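Local atomic coordinates of ATP-dependent RNA helicase HrpB (Escherichia coli, PDB entry 6EUD), a protein that hydrolyses ATP to ADP and phosphate as a bacterial DExH-box RNA helicase that binds single-stranded RNA. Residues 712-717 / 734-739; 757-762 / 788-793. All blocks are in the same frame, centred on the assembly; numbering follows the deposited sequence.

Interaction 1 of 2, residues 712-717 / 734-739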
ATOM      1  N   VAL A 712      24.073  -2.750 -49.155  1.00 41.63           N
ATOM      2  CA  VAL A 712      24.821  -1.535 -49.493  1.00 46.01           C
ATOM      3  C   VAL A 712      24.747  -1.245 -51.014  1.00 45.27           C
ATOM      4  O   VAL A 712      24.213  -2.055 -51.773  1.00 44.52           O
ATOM      5  CB  VAL A 712      26.292  -1.663 -49.020  1.00 33.27           C
ATOM      6  CG1 VAL A 712      26.362  -1.609 -47.508  1.00 32.48           C
ATOM      7  CG2 VAL A 712      26.900  -2.945 -49.538  1.00 33.45           C
ATOM      8  N   PRO A 713      25.253  -0.078 -51.459  1.00 45.68           N
ATOM      9  CA  PRO A 713      25.141   0.243 -52.893  1.00 44.89           C
ATOM     10  C   PRO A 713      25.678  -0.803 -53.879  1.00 47.84           C
ATOM     11  O   PRO A 713      25.134  -0.890 -54.981  1.00 51.85           O
ATOM     12  CB  PRO A 713      25.933   1.539 -53.004  1.00 46.53           C
ATOM     13  CG  PRO A 713      25.645   2.223 -51.682  1.00 48.22           C
ATOM     14  CD  PRO A 713      25.622   1.112 -50.662  1.00 45.95           C
ATOM     15  N   THR A 714      26.696  -1.577 -53.511  1.00 42.81           N
ATOM     16  CA  THR A 714      27.232  -2.581 -54.414  1.00 37.18           C
ATOM     17  C   THR A 714      26.306  -3.776 -54.556  1.00 43.48           C
ATOM     18  O   THR A 714      26.471  -4.583 -55.463  1.00 48.49           O
ATOM     19  CB  THR A 714      28.611  -3.091 -53.949  1.00 39.27           C
ATOM     20  OG1 THR A 714      28.515  -3.626 -52.618  1.00 40.77           O
ATOM     21  CG2 THR A 714      29.621  -1.962 -53.968  1.00 37.70           C
ATOM     22  N   GLY A 715      25.333  -3.908 -53.655  1.00 43.98           N
ATOM     23  CA  GLY A 715      24.471  -5.077 -53.665  1.00 42.76           C
ATOM     24  C   GLY A 715      24.869  -6.096 -52.604  1.00 44.30           C
ATOM     25  O   GLY A 715      24.125  -7.052 -52.339  1.00 43.20           O
ATOM     26  N   SER A 716      26.038  -5.896 -51.994  1.00 40.95           N
ATOM     27  CA  SER A 716      26.468  -6.752 -50.891  1.00 42.47           C
ATOM     28  C   SER A 716      25.486  -6.671 -49.719  1.00 38.84           C
ATOM     29  O   SER A 716      24.893  -5.622 -49.451  1.00 33.70           O
ATOM     30  CB  SER A 716      27.873  -6.370 -50.414  1.00 42.67           C
ATOM     31  OG  SER A 716      28.867  -6.703 -51.370  1.00 43.64           O
ATOM     32  N   ARG A 717      25.316  -7.792 -49.027  1.00 43.41           N
ATOM     33  CA  ARG A 717      24.475  -7.831 -47.839  1.00 43.14           C
ATOM     34  C   ARG A 717      25.354  -7.864 -46.595  1.00 44.21           C
ATOM     35  O   ARG A 717      25.935  -8.902 -46.290  1.00 45.36           O
ATOM     36  CB  ARG A 717      23.537  -9.039 -47.879  1.00 43.75           C
ATOM     37  CG  ARG A 717      22.823  -9.208 -49.218  1.00 49.08           C
ATOM     38  CD  ARG A 717      21.452  -9.792 -49.035  1.00 58.90           C
ATOM     39  NE  ARG A 717      20.610  -8.879 -48.270  1.00 67.84           N
ATOM     40  CZ  ARG A 717      19.574  -9.254 -47.526  1.00 73.46           C
ATOM     41  NH1 ARG A 717      19.239 -10.536 -47.422  1.00 76.65           N
ATOM     42  NH2 ARG A 717      18.882  -8.341 -46.869  1.00 75.78           N
ATOM     43  N   MET A 734      34.732   0.818 -47.058  1.00 46.52           N
ATOM     44  CA  MET A 734      34.379   2.154 -47.513  1.00 45.68           C
ATOM     45  C   MET A 734      34.041   2.174 -48.995  1.00 48.74           C
ATOM     46  O   MET A 734      33.076   2.808 -49.406  1.00 50.72           O
ATOM     47  CB  MET A 734      35.526   3.116 -47.230  1.00 45.88           C
ATOM     48  CG  MET A 734      35.250   4.555 -47.628  1.00 48.00           C
ATOM     49  SD  MET A 734      36.618   5.663 -47.218  1.00 59.48           S
ATOM     50  CE  MET A 734      37.921   5.058 -48.286  1.00 51.74           C
ATOM     51  N   GLN A 735      34.822   1.451 -49.787  1.00 47.57           N
ATOM     52  CA  GLN A 735      34.640   1.425 -51.240  1.00 52.34           C
ATOM     53  C   GLN A 735      33.202   1.018 -51.636  1.00 49.89           C
ATOM     54  O   GLN A 735      32.688   1.449 -52.676  1.00 50.68           O
ATOM     55  CB  GLN A 735      35.677   0.477 -51.881  1.00 52.64           C
ATOM     56  CG  GLN A 735      35.462  -0.989 -51.539  1.00 59.23           C
ATOM     57  CD  GLN A 735      36.743  -1.751 -51.247  1.00 65.01           C
ATOM     58  OE1 GLN A 735      37.778  -1.163 -50.956  1.00 71.02           O
ATOM     59  NE2 GLN A 735      36.667  -3.072 -51.303  1.00 64.81           N
ATOM     60  N   GLU A 736      32.554   0.214 -50.791  1.00 42.64           N
ATOM     61  CA  GLU A 736      31.222  -0.291 -51.090  1.00 43.08           C
ATOM     62  C   GLU A 736      30.130   0.750 -50.835  1.00 44.42           C
ATOM     63  O   GLU A 736      29.006   0.605 -51.293  1.00 45.23           O
ATOM     64  CB  GLU A 736      30.934  -1.553 -50.274  1.00 46.27           C
ATOM     65  CG  GLU A 736      31.786  -2.763 -50.661  1.00 52.38           C
ATOM     66  CD  GLU A 736      31.050  -4.091 -50.470  1.00 56.32           C
ATOM     67  OE1 GLU A 736      31.050  -4.654 -49.345  1.00 57.37           O
ATOM     68  OE2 GLU A 736      30.457  -4.569 -51.459  1.00 57.37           O
ATOM     69  N   MET A 737      30.457   1.802 -50.094  1.00 46.67           N
ATOM     70  CA  MET A 737      29.474   2.836 -49.783  1.00 45.48           C
ATOM     71  C   MET A 737      29.458   3.972 -50.813  1.00 45.70           C
ATOM     72  O   MET A 737      28.748   4.966 -50.641  1.00 49.79           O
ATOM     73  CB  MET A 737      29.741   3.404 -48.395  1.00 37.12           C
ATOM     74  CG  MET A 737      29.568   2.393 -47.282  1.00 38.64           C
ATOM     75  SD  MET A 737      27.938   1.658 -47.322  1.00 46.70           S
ATOM     76  CE  MET A 737      26.887   3.134 -47.192  1.00 43.50           C
ATOM     77  N   PHE A 738      30.244   3.838 -51.877  1.00 43.51           N
ATOM     78  CA  PHE A 738      30.253   4.863 -52.917  1.00 48.11           C
ATOM     79  C   PHE A 738      28.903   4.985 -53.616  1.00 49.07           C
ATOM     80  O   PHE A 738      28.296   3.983 -54.011  1.00 52.22           O
ATOM     81  CB  PHE A 738      31.329   4.564 -53.957  1.00 51.76           C
ATOM     82  CG  PHE A 738      32.720   4.726 -53.447  1.00 50.93           C
ATOM     83  CD1 PHE A 738      32.965   5.459 -52.300  1.00 53.04           C
ATOM     84  CD2 PHE A 738      33.782   4.144 -54.109  1.00 47.30           C
ATOM     85  CE1 PHE A 738      34.254   5.609 -51.823  1.00 54.87           C
ATOM     86  CE2 PHE A 738      35.065   4.291 -53.636  1.00 50.34           C
ATOM     87  CZ  PHE A 738      35.304   5.026 -52.492  1.00 51.02           C
ATOM     88  N   GLY A 739      28.444   6.217 -53.794  1.00 50.70           N
ATOM     89  CA  GLY A 739      27.174   6.450 -54.456  1.00 53.90           C
ATOM     90  C   GLY A 739      26.062   6.779 -53.476  1.00 55.96           C
ATOM     91  O   GLY A 739      24.995   7.264 -53.866  1.00 55.95           O
TER
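Thr714 and Ser716 both donate to one carboxylate oxygen of Glu736. Thr714 OG1 lies 2.5 Å from Glu736 OE2, a very short bond. Ser716 OG lies 2.7 Å from Glu736 OE2 and arrives at its syn lone pair. Two bonds grip this oxygen of the buried Glu736 and should limit the turning of the carboxylate. The Glu736 chain bends at its second torsion (chi2 -148°), which carries the carboxylate across to the two hydroxyls. Thr714 crosses it at about a right angle, and its methyl CG2 packs 3.7 Å from Glu736 CA.

On the apolar side, Val712 CG1 touches Met737 SD at 3.6 Å. The Pro713 ring rests on backbone oxygens, with CD 3.5 Å from Glu736 O and CB 3.5 Å from Phe738 O.

The hydroxyls belong to a beta hairpin. Residues 712-715 form its type I turn, between the antiparallel strands 709-711 and 717-721, and Gly715, its last residue, has a positive phi (101°). Val712 N bonds to Ser716 O at 3.0 Å, giving a G1 bulge.

Further out, Ile718 touches both Val712 and Glu736, and Leu771 of helix 771-776 meets Met737. Arg807 makes a weak bond to Ser716 OG.

Interaction 2 of 2, residues 757-762 / 788-793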
ATOM      1  N   LEU A 757      33.767   2.055 -41.279  1.00 41.96           N
ATOM      2  CA  LEU A 757      34.301   2.102 -42.628  1.00 43.58           C
ATOM      3  C   LEU A 757      35.694   1.512 -42.687  1.00 46.26           C
ATOM      4  O   LEU A 757      36.599   1.949 -41.982  1.00 47.39           O
ATOM      5  CB  LEU A 757      34.303   3.537 -43.145  1.00 45.70           C
ATOM      6  CG  LEU A 757      32.897   4.124 -43.281  1.00 46.50           C
ATOM      7  CD1 LEU A 757      32.910   5.549 -43.821  1.00 46.72           C
ATOM      8  CD2 LEU A 757      32.082   3.218 -44.185  1.00 46.57           C
ATOM      9  N   LEU A 758      35.856   0.515 -43.542  1.00 45.26           N
ATOM     10  CA  LEU A 758      37.072  -0.281 -43.574  1.00 43.60           C
ATOM     11  C   LEU A 758      37.801  -0.099 -44.894  1.00 47.84           C
ATOM     12  O   LEU A 758      37.222   0.359 -45.878  1.00 50.39           O
ATOM     13  CB  LEU A 758      36.734  -1.756 -43.349  1.00 39.05           C
ATOM     14  CG  LEU A 758      35.767  -2.068 -42.198  1.00 41.88           C
ATOM     15  CD1 LEU A 758      35.218  -3.482 -42.339  1.00 41.02           C
ATOM     16  CD2 LEU A 758      36.404  -1.904 -40.821  1.00 39.87           C
ATOM     17  N   SER A 759      39.079  -0.451 -44.893  1.00 46.86           N
ATOM     18  CA  SER A 759      39.891  -0.527 -46.102  1.00 52.73           C
ATOM     19  C   SER A 759      39.672  -1.861 -46.843  1.00 56.09           C
ATOM     20  O   SER A 759      39.016  -2.755 -46.311  1.00 55.20           O
ATOM     21  CB  SER A 759      41.355  -0.360 -45.708  1.00 55.90           C
ATOM     22  OG  SER A 759      41.813  -1.548 -45.082  1.00 55.84           O
ATOM     23  N   PRO A 760      40.226  -2.011 -48.067  1.00 60.47           N
ATOM     24  CA  PRO A 760      40.170  -3.304 -48.760  1.00 58.23           C
ATOM     25  C   PRO A 760      40.624  -4.478 -47.925  1.00 54.98           C
ATOM     26  O   PRO A 760      40.168  -5.594 -48.148  1.00 54.77           O
ATOM     27  CB  PRO A 760      41.137  -3.107 -49.921  1.00 59.86           C
ATOM     28  CG  PRO A 760      40.991  -1.677 -50.255  1.00 60.40           C
ATOM     29  CD  PRO A 760      40.819  -0.977 -48.936  1.00 60.84           C
ATOM     30  N   ALA A 761      41.522  -4.213 -46.981  1.00 56.97           N
ATOM     31  CA  ALA A 761      42.061  -5.243 -46.103  1.00 58.40           C
ATOM     32  C   ALA A 761      41.271  -5.307 -44.788  1.00 61.78           C
ATOM     33  O   ALA A 761      41.747  -5.919 -43.832  1.00 65.55           O
ATOM     34  CB  ALA A 761      43.540  -5.010 -45.829  1.00 56.65           C
ATOM     35  N   GLN A 762      40.080  -4.690 -44.756  1.00 61.92           N
ATOM     36  CA  GLN A 762      39.099  -4.929 -43.698  1.00 65.64           C
ATOM     37  C   GLN A 762      39.605  -4.356 -42.388  1.00 62.06           C
ATOM     38  O   GLN A 762      39.157  -4.722 -41.305  1.00 58.25           O
ATOM     39  CB  GLN A 762      38.779  -6.432 -43.682  1.00 75.70           C
ATOM     40  CG  GLN A 762      37.609  -6.786 -44.610  1.00 86.24           C
ATOM     41  CD  GLN A 762      36.320  -7.123 -43.818  1.00 94.12           C
ATOM     42  OE1 GLN A 762      35.222  -6.508 -44.020  1.00 98.15           O
ATOM     43  NE2 GLN A 762      36.396  -8.315 -43.160  1.00 98.56           N
ATOM     44  N   GLY A 788      47.775   5.691 -51.505  1.00 86.73           N
ATOM     45  CA  GLY A 788      49.132   5.274 -51.194  1.00 88.79           C
ATOM     46  C   GLY A 788      49.326   3.792 -50.904  1.00 87.32           C
ATOM     47  O   GLY A 788      50.288   3.186 -51.373  1.00 89.04           O
ATOM     48  N   ARG A 789      48.423   3.198 -50.127  1.00 87.07           N
ATOM     49  CA  ARG A 789      48.585   1.797 -49.754  1.00 84.97           C
ATOM     50  C   ARG A 789      47.850   0.869 -50.717  1.00 80.61           C
ATOM     51  O   ARG A 789      48.145  -0.324 -50.786  1.00 80.38           O
ATOM     52  CB  ARG A 789      48.109   1.566 -48.324  1.00 87.37           C
ATOM     53  CG  ARG A 789      48.541   0.233 -47.743  1.00 92.62           C
ATOM     54  CD  ARG A 789      48.348   0.235 -46.248  1.00 96.52           C
ATOM     55  NE  ARG A 789      49.048   1.360 -45.639  1.00100.97           N
ATOM     56  CZ  ARG A 789      48.940   1.696 -44.360  1.00102.00           C
ATOM     57  NH1 ARG A 789      48.145   0.999 -43.560  1.00 98.16           N
ATOM     58  NH2 ARG A 789      49.614   2.734 -43.884  1.00104.79           N
ATOM     59  N   TYR A 790      46.899   1.419 -51.466  1.00 77.67           N
ATOM     60  CA  TYR A 790      46.177   0.634 -52.471  1.00 76.21           C
ATOM     61  C   TYR A 790      45.956   1.427 -53.756  1.00 74.85           C
ATOM     62  O   TYR A 790      44.819   1.770 -54.090  1.00 72.65           O
ATOM     63  CB  TYR A 790      44.826   0.149 -51.917  1.00 72.67           C
ATOM     64  CG  TYR A 790      44.954  -0.646 -50.639  1.00 69.38           C
ATOM     65  CD1 TYR A 790      45.399  -1.961 -50.661  1.00 71.97           C
ATOM     66  CD2 TYR A 790      44.641  -0.079 -49.411  1.00 66.13           C
ATOM     67  CE1 TYR A 790      45.531  -2.691 -49.497  1.00 75.36           C
ATOM     68  CE2 TYR A 790      44.762  -0.801 -48.236  1.00 70.42           C
ATOM     69  CZ  TYR A 790      45.210  -2.109 -48.286  1.00 75.44           C
ATOM     70  OH  TYR A 790      45.343  -2.838 -47.128  1.00 76.62           O
ATOM     71  N   PRO A 791      47.044   1.704 -54.491  1.00 75.27           N
ATOM     72  CA  PRO A 791      46.962   2.538 -55.697  1.00 78.11           C
ATOM     73  C   PRO A 791      46.237   1.830 -56.840  1.00 77.42           C
ATOM     74  O   PRO A 791      45.945   2.454 -57.863  1.00 75.23           O
ATOM     75  CB  PRO A 791      48.435   2.787 -56.051  1.00 80.74           C
ATOM     76  CG  PRO A 791      49.146   1.577 -55.533  1.00 80.49           C
ATOM     77  CD  PRO A 791      48.399   1.163 -54.279  1.00 77.35           C
ATOM     78  N   LYS A 792      45.953   0.541 -56.656  1.00 77.22           N
ATOM     79  CA  LYS A 792      45.292  -0.257 -57.680  1.00 78.23           C
ATOM     80  C   LYS A 792      43.772  -0.075 -57.646  1.00 81.10           C
ATOM     81  O   LYS A 792      43.068  -0.536 -58.544  1.00 83.39           O
ATOM     82  CB  LYS A 792      45.662  -1.733 -57.512  1.00 80.37           C
ATOM     83  CG  LYS A 792      47.161  -1.969 -57.498  1.00 84.39           C
ATOM     84  CD  LYS A 792      47.523  -3.412 -57.779  1.00 85.27           C
ATOM     85  CE  LYS A 792      49.027  -3.548 -57.949  1.00 87.18           C
ATOM     86  NZ  LYS A 792      49.419  -4.921 -58.365  1.00 88.91           N
ATOM     87  N   HIS A 793      43.272   0.605 -56.615  1.00 79.77           N
ATOM     88  CA  HIS A 793      41.849   0.924 -56.530  1.00 79.80           C
ATOM     89  C   HIS A 793      41.560   2.358 -56.958  1.00 79.52           C
ATOM     90  O   HIS A 793      42.411   3.237 -56.824  1.00 79.13           O
ATOM     91  CB  HIS A 793      41.322   0.719 -55.106  1.00 79.61           C
ATOM     92  CG  HIS A 793      41.181  -0.714 -54.714  1.00 80.64           C
ATOM     93  ND1 HIS A 793      42.246  -1.476 -54.287  1.00 81.37           N
ATOM     94  CD2 HIS A 793      40.100  -1.530 -54.694  1.00 81.93           C
ATOM     95  CE1 HIS A 793      41.828  -2.699 -54.018  1.00 80.60           C
ATOM     96  NE2 HIS A 793      40.531  -2.758 -54.255  1.00 82.01           N
TER
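The Tyr790 ring has Pro760 over one face and Arg789 CG over the other. Pro760 CG stands 4.2 Å from the Tyr790 ring centroid, 15° off the normal, a CH-pi contact. The same carbon also lies over a face of His793, 4.2 Å from that ring's centroid and 16° off its normal. One proline carbon therefore serves two rings. Pro760 CD adds a 4.0 Å contact to Tyr790 CD2. Ala761 CB approaches the phenol end obliquely, 3.1 Å from Tyr790 OH. The hydroxyl is hydrogen-bonded to Arg763. Tyr790 CG, anti to the carbonyl carbon (chi1 -56°), turns the ring toward the 759-762 turn.

Both partners sit in type I turns, 759-762 and 790-793. Within the first, Ser759 OG accepts from Ala761 N at 3.3 Å, an ST turn. The second is closed by His793 N bonding to Tyr790 O at 3.2 Å, and Trp795 also bonds that oxygen. Replacing Tyr790 by an alanine would probably leave Pro760 without this face and Arg763 without its hydroxyl partner.

The contact joins the turn between antiparallel strands 751-758 and 764-768 to the chain leaving helix 779-789. Met786 of that helix touches Ser759 and Pro760, and Trp795 packs on Pro760.

How the interactions relate
Both contacts belong to the C-terminal region of the helicase and lie far from the ATP site and the DEFH box. In each, the turn of a beta hairpin meets a non-strand segment. Interaction 1 is buried and combines hydroxyl-carboxylate bonds with apolar packing. Interaction 2 lies at the surface, has no hydrogen bond between its segments and rests mainly on a proline against aromatic faces. Their centres are 14 Å apart. The sheet joins them, since strand 729-733, which leads into 734-739, runs parallel to strand 751-758. Met734 N probably bonds Leu758 O at 2.8 Å. Gln735 OE1 packs 3.3 Å from Pro760 CG.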